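Local coordinates for calcium homeostasis modulator 1 (Oryzias latipes, PDB 6LMT), which probably forms a large-pore, non-selective channel across the cell membrane, assembled here from eight copies of the chain, at residues A[37-42]-A[53-58]. Sequence-based numbering, arbitrary orientation.
Sequences FEFSCP and IGLLII
Phe37 and Phe39 both rest on Leu55, where the extended linker leaving the transmembrane helix 21-36 runs past helix 48-70 of this membrane channel. Phe37, just beyond the helix end, meets Leu55 from the opposite direction: its CE2 lies 3.7 Å from Leu55 CD1, and its CZ 3.9 Å from Leu55 CD2, so both methyls bear on it. The wide, flat ring suits this buried place because it can meet Leu55, a bound cholesterol hemisuccinate and Trp186 of the neighbouring subunit at once. Glu38 uses its carboxylate in a salt bridge to Lys178 of that subunit. With CG anti to the backbone N (chi1 -166°), the Phe39 ring reaches Leu55, and phenylalanine is long enough to span from the linker to Leu55 CD1. Tyr51 meets that ring edge-to-face and bonds through its hydroxyl to Ser40 N, while Cys41 ties the linker to helix 122-128 by its disulfide with Cys126. Leucine suits a place beside two rings because its forked end divides the work: no hydrogen bond crosses the contact, of the two rings CD2 meets only Phe37, and CD1 serves both, lying 3.5 Å from Phe39 CE1.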
ATOM      1  N   PHE A  37      -7.961  11.644  21.006  1.00 81.40           N
ATOM      2  CA  PHE A  37      -8.458  11.907  22.345  1.00 81.40           C
ATOM      3  C   PHE A  37      -9.909  11.476  22.412  1.00 81.40           C
ATOM      4  O   PHE A  37     -10.697  11.802  21.526  1.00 81.40           O
ATOM      5  CB  PHE A  37      -8.311  13.388  22.685  1.00 81.40           C
ATOM      6  CG  PHE A  37      -8.605  13.712  24.105  1.00 81.40           C
ATOM      7  CD1 PHE A  37      -7.676  13.442  25.086  1.00 81.40           C
ATOM      8  CD2 PHE A  37      -9.811  14.268  24.466  1.00 81.40           C
ATOM      9  CE1 PHE A  37      -7.947  13.725  26.393  1.00 81.40           C
ATOM     10  CE2 PHE A  37     -10.085  14.545  25.772  1.00 81.40           C
ATOM     11  CZ  PHE A  37      -9.151  14.281  26.735  1.00 81.40           C
ATOM     12  N   GLU A  38     -10.262  10.724  23.437  1.00 81.89           N
ATOM     13  CA  GLU A  38     -11.631  10.256  23.591  1.00 81.89           C
ATOM     14  C   GLU A  38     -12.310  11.220  24.549  1.00 81.89           C
ATOM     15  O   GLU A  38     -12.033  11.220  25.745  1.00 81.89           O
ATOM     16  CB  GLU A  38     -11.673   8.816  24.082  1.00 81.89           C
ATOM     17  CG  GLU A  38     -12.918   8.044  23.677  1.00 81.89           C
ATOM     18  CD  GLU A  38     -14.089   8.142  24.647  1.00 81.89           C
ATOM     19  OE1 GLU A  38     -13.864   8.278  25.866  1.00 81.89           O
ATOM     20  OE2 GLU A  38     -15.249   8.066  24.189  1.00 81.89           O
ATOM     21  N   PHE A  39     -13.182  12.052  24.000  1.00 76.16           N
ATOM     22  CA  PHE A  39     -13.915  13.052  24.755  1.00 76.16           C
ATOM     23  C   PHE A  39     -14.884  12.361  25.691  1.00 76.16           C
ATOM     24  O   PHE A  39     -15.740  11.598  25.248  1.00 76.16           O
ATOM     25  CB  PHE A  39     -14.670  13.949  23.777  1.00 76.16           C
ATOM     26  CG  PHE A  39     -15.201  15.202  24.372  1.00 76.16           C
ATOM     27  CD1 PHE A  39     -14.431  16.339  24.405  1.00 76.16           C
ATOM     28  CD2 PHE A  39     -16.470  15.250  24.896  1.00 76.16           C
ATOM     29  CE1 PHE A  39     -14.927  17.493  24.943  1.00 76.16           C
ATOM     30  CE2 PHE A  39     -16.954  16.394  25.451  1.00 76.16           C
ATOM     31  CZ  PHE A  39     -16.176  17.512  25.482  1.00 76.16           C
ATOM     32  N   SER A  40     -14.752  12.607  26.981  1.00 77.45           N
ATOM     33  CA  SER A  40     -15.590  11.946  27.978  1.00 77.45           C
ATOM     34  C   SER A  40     -16.177  12.992  28.899  1.00 77.45           C
ATOM     35  O   SER A  40     -15.669  13.181  30.003  1.00 77.45           O
ATOM     36  CB  SER A  40     -14.801  10.933  28.752  1.00 77.45           C
ATOM     37  OG  SER A  40     -15.573  10.428  29.811  1.00 77.45           O
ATOM     38  N   CYS A  41     -17.257  13.615  28.453  1.00 77.94           N
ATOM     39  CA  CYS A  41     -17.966  14.597  29.251  1.00 77.94           C
ATOM     40  C   CYS A  41     -18.500  13.933  30.515  1.00 77.94           C
ATOM     41  O   CYS A  41     -18.987  12.802  30.446  1.00 77.94           O
ATOM     42  CB  CYS A  41     -19.105  15.189  28.420  1.00 77.94           C
ATOM     43  SG  CYS A  41     -20.040  16.557  29.111  1.00 77.94           S
ATOM     44  N   PRO A  42     -18.374  14.568  31.683  1.00 77.38           N
ATOM     45  CA  PRO A  42     -18.831  13.937  32.924  1.00 77.38           C
ATOM     46  C   PRO A  42     -20.319  13.710  32.967  1.00 77.38           C
ATOM     47  O   PRO A  42     -20.757  12.756  33.616  1.00 77.38           O
ATOM     48  CB  PRO A  42     -18.427  14.952  33.994  1.00 77.38           C
ATOM     49  CG  PRO A  42     -17.496  15.817  33.363  1.00 77.38           C
ATOM     50  CD  PRO A  42     -17.786  15.882  31.944  1.00 77.38           C
ATOM     51  N   ILE A  53     -14.681  23.521  28.991  1.00 75.04           N
ATOM     52  CA  ILE A  53     -13.857  24.697  28.770  1.00 75.04           C
ATOM     53  C   ILE A  53     -12.396  24.392  29.057  1.00 75.04           C
ATOM     54  O   ILE A  53     -11.507  24.977  28.435  1.00 75.04           O
ATOM     55  CB  ILE A  53     -14.414  25.871  29.599  1.00 75.04           C
ATOM     56  CG1 ILE A  53     -15.856  26.136  29.196  1.00 75.04           C
ATOM     57  CG2 ILE A  53     -13.673  27.139  29.388  1.00 75.04           C
ATOM     58  CD1 ILE A  53     -16.044  26.380  27.738  1.00 75.04           C
ATOM     59  N   GLY A  54     -12.113  23.435  29.936  1.00 71.90           N
ATOM     60  CA  GLY A  54     -10.745  23.026  30.163  1.00 71.90           C
ATOM     61  C   GLY A  54     -10.113  22.331  28.982  1.00 71.90           C
ATOM     62  O   GLY A  54      -8.918  22.475  28.751  1.00 71.90           O
ATOM     63  N   LEU A  55     -10.894  21.591  28.205  1.00 74.21           N
ATOM     64  CA  LEU A  55     -10.356  21.011  26.984  1.00 74.21           C
ATOM     65  C   LEU A  55     -10.192  22.010  25.862  1.00 74.21           C
ATOM     66  O   LEU A  55      -9.602  21.678  24.837  1.00 74.21           O
ATOM     67  CB  LEU A  55     -11.221  19.864  26.498  1.00 74.21           C
ATOM     68  CG  LEU A  55     -10.979  18.589  27.276  1.00 74.21           C
ATOM     69  CD1 LEU A  55     -11.899  17.579  26.754  1.00 74.21           C
ATOM     70  CD2 LEU A  55      -9.554  18.133  27.087  1.00 74.21           C
ATOM     71  N   LEU A  56     -10.691  23.209  26.030  1.00 74.97           N
ATOM     72  CA  LEU A  56     -10.467  24.264  25.080  1.00 74.97           C
ATOM     73  C   LEU A  56      -9.323  25.173  25.497  1.00 74.97           C
ATOM     74  O   LEU A  56      -8.752  25.851  24.646  1.00 74.97           O
ATOM     75  CB  LEU A  56     -11.775  25.034  24.921  1.00 74.97           C
ATOM     76  CG  LEU A  56     -12.024  26.098  23.884  1.00 74.97           C
ATOM     77  CD1 LEU A  56     -11.891  25.518  22.512  1.00 74.97           C
ATOM     78  CD2 LEU A  56     -13.413  26.557  24.117  1.00 74.97           C
ATOM     79  N   ILE A  57      -8.943  25.164  26.770  1.00 74.92           N
ATOM     80  CA  ILE A  57      -7.933  26.067  27.313  1.00 74.92           C
ATOM     81  C   ILE A  57      -6.620  25.350  27.613  1.00 74.92           C
ATOM     82  O   ILE A  57      -5.557  25.806  27.206  1.00 74.92           O
ATOM     83  CB  ILE A  57      -8.468  26.796  28.563  1.00 74.92           C
ATOM     84  CG1 ILE A  57      -9.521  27.810  28.156  1.00 74.92           C
ATOM     85  CG2 ILE A  57      -7.372  27.472  29.332  1.00 74.92           C
ATOM     86  CD1 ILE A  57     -10.204  28.430  29.315  1.00 74.92           C
ATOM     87  N   ILE A  58      -6.671  24.232  28.331  1.00 74.88           N
ATOM     88  CA  ILE A  58      -5.467  23.569  28.841  1.00 74.88           C
ATOM     89  C   ILE A  58      -4.619  22.912  27.749  1.00 74.88           C
ATOM     90  O   ILE A  58      -3.399  23.107  27.785  1.00 74.88           O
ATOM     91  CB  ILE A  58      -5.829  22.583  29.978  1.00 74.88           C
ATOM     92  CG1 ILE A  58      -6.385  23.335  31.175  1.00 74.88           C
ATOM     93  CG2 ILE A  58      -4.671  21.683  30.371  1.00 74.88           C
ATOM     94  CD1 ILE A  58      -5.435  24.306  31.737  1.00 74.88           C
TER